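Local coordinates for protein VirX1 (Cyanophage Syn10, PDB 6QGM) that iodinates diverse substrates as a viral halogenase, probably flavin-dependent and related to the tryptophan halogenases, at residues T334-N339 and G387-C392. Sequence-based numbering, arbitrary orientation.
Sequences TRAWVN and GFNYTC
Asn389 on helix 382-408 grips the backbone of Trp337 with both ends of its amide. Trp337 lies on strand 337-338, the edge strand, within this chain, of the mixed sheet of what is probably the Rossmann-type, nucleotide-binding fold of this halogenase family. Asn389 ND2 donates to Trp337 O at 3.0 Å, nearly straight at 173° and in its own amide plane. Asn389 OD1 accepts from Trp337 N at 2.7 Å. A weak, more bent bond reaches the same oxygen from Ala336 N at 3.2 Å. Thus OD1 has two backbone donors, and the paired bonds to Trp337 N and O fix the rotation of the amide. The group is buried, and its two ends bond to the N and O of one residue, as an antiparallel neighbour strand does in a hydrogen-bonded pair.

Beside this grip, Trp337 and Phe388 make a T-shaped stack. The six-membered ring of Trp337 turns its edge to a face of Phe388, with planes at 87° and centroids 5.3 Å apart. Trp337 CE3 comes closest, 3.8 Å from Phe388 CG, toward the rim of that ring. Phe388 holds CG anti to its backbone nitrogen (chi1 179°), which sets the ring beside the strand. Ala336 CB meets the ring at its edge and also packs on Cys392 SG.

Around these residues, Val342 of strand 341-343 touches both aromatic side chains. Ala336 is also bonded through its backbone to Gly343. Helix 360-373 backs Phe388 through Asn368. The aliphatic part of Arg335 passes obliquely over the ND2 end of the amide, while its guanidinium leads away to a salt bridge with Glu239. Arg335 CG and CD both lie 3.7 Å from Asn389 ND2.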
# COMPACT_ATOMS: atom_id res chain seq x y z
N THR B 334 23.14 -0.63 10.40
CA THR B 334 22.35 0.13 9.39
C THR B 334 22.41 -0.60 8.05
O THR B 334 21.58 -0.31 7.18
CB THR B 334 22.82 1.59 9.35
OG1 THR B 334 24.20 1.64 9.02
CG2 THR B 334 22.64 2.29 10.68
N ARG B 335 23.38 -1.51 7.88
CA ARG B 335 23.54 -2.37 6.69
C ARG B 335 24.26 -3.65 7.10
O ARG B 335 25.14 -3.59 7.97
CB ARG B 335 24.38 -1.68 5.62
CG ARG B 335 23.63 -0.59 4.86
CD ARG B 335 24.51 0.03 3.79
NE ARG B 335 25.70 0.60 4.38
CZ ARG B 335 26.74 1.05 3.70
NH1 ARG B 335 26.73 1.05 2.37
NH2 ARG B 335 27.79 1.53 4.34
N ALA B 336 23.92 -4.76 6.44
CA ALA B 336 24.52 -6.10 6.66
C ALA B 336 25.71 -6.30 5.71
O ALA B 336 26.75 -6.84 6.15
CB ALA B 336 23.46 -7.14 6.43
N TRP B 337 25.54 -5.88 4.45
CA TRP B 337 26.57 -5.98 3.38
C TRP B 337 27.16 -4.60 3.14
O TRP B 337 26.45 -3.74 2.59
CB TRP B 337 25.95 -6.57 2.12
CG TRP B 337 26.94 -7.18 1.18
CD1 TRP B 337 28.24 -6.82 0.99
CD2 TRP B 337 26.68 -8.27 0.28
NE1 TRP B 337 28.82 -7.61 0.03
CE2 TRP B 337 27.88 -8.51 -0.42
CE3 TRP B 337 25.56 -9.06 0.01
CZ2 TRP B 337 27.99 -9.52 -1.38
CZ3 TRP B 337 25.68 -10.06 -0.93
CH2 TRP B 337 26.87 -10.27 -1.63
N VAL B 338 28.41 -4.39 3.57
CA VAL B 338 29.15 -3.10 3.41
C VAL B 338 30.47 -3.42 2.72
O VAL B 338 31.21 -4.28 3.24
CB VAL B 338 29.39 -2.44 4.78
CG1 VAL B 338 30.27 -1.21 4.67
CG2 VAL B 338 28.08 -2.11 5.47
N ASN B 339 30.75 -2.74 1.61
CA ASN B 339 31.90 -3.07 0.72
C ASN B 339 31.92 -4.58 0.55
O ASN B 339 30.83 -5.13 0.30
CB ASN B 339 33.18 -2.45 1.28
CG ASN B 339 33.08 -0.95 1.28
OD1 ASN B 339 33.10 -0.33 2.32
ND2 ASN B 339 32.88 -0.38 0.10
N GLY B 387 19.54 -4.74 -2.30
CA GLY B 387 18.36 -5.62 -2.14
C GLY B 387 18.50 -6.54 -0.94
O GLY B 387 17.51 -6.70 -0.21
N PHE B 388 19.68 -7.13 -0.76
CA PHE B 388 20.04 -8.01 0.40
C PHE B 388 19.87 -7.23 1.71
O PHE B 388 19.27 -7.75 2.67
CB PHE B 388 21.49 -8.49 0.23
CG PHE B 388 22.00 -9.37 1.34
CD1 PHE B 388 22.48 -8.84 2.52
CD2 PHE B 388 22.04 -10.73 1.17
CE1 PHE B 388 22.96 -9.67 3.52
CE2 PHE B 388 22.53 -11.56 2.17
CZ PHE B 388 22.97 -11.03 3.36
N ASN B 389 20.41 -6.01 1.75
CA ASN B 389 20.35 -5.10 2.92
C ASN B 389 18.87 -4.79 3.20
O ASN B 389 18.44 -4.93 4.34
CB ASN B 389 21.22 -3.85 2.72
CG ASN B 389 22.71 -4.14 2.79
OD1 ASN B 389 23.14 -5.15 3.34
ND2 ASN B 389 23.52 -3.24 2.26
N TYR B 390 18.11 -4.42 2.18
CA TYR B 390 16.67 -4.09 2.33
C TYR B 390 15.91 -5.30 2.86
O TYR B 390 15.20 -5.18 3.86
CB TYR B 390 16.04 -3.57 1.04
CG TYR B 390 14.60 -3.18 1.24
CD1 TYR B 390 13.60 -4.13 1.25
CD2 TYR B 390 14.24 -1.87 1.49
CE1 TYR B 390 12.28 -3.80 1.48
CE2 TYR B 390 12.92 -1.52 1.70
CZ TYR B 390 11.93 -2.48 1.70
OH TYR B 390 10.63 -2.11 1.88
N THR B 391 16.06 -6.46 2.23
CA THR B 391 15.31 -7.68 2.61
C THR B 391 15.55 -8.00 4.08
O THR B 391 14.58 -8.28 4.80
CB THR B 391 15.68 -8.86 1.71
OG1 THR B 391 15.21 -8.46 0.42
CG2 THR B 391 15.10 -10.19 2.15
N CYS B 392 16.80 -7.95 4.53
CA CYS B 392 17.16 -8.51 5.85
C CYS B 392 16.90 -7.46 6.93
O CYS B 392 16.59 -7.83 8.07
CB CYS B 392 18.56 -9.09 5.82
SG CYS B 392 19.83 -7.96 6.43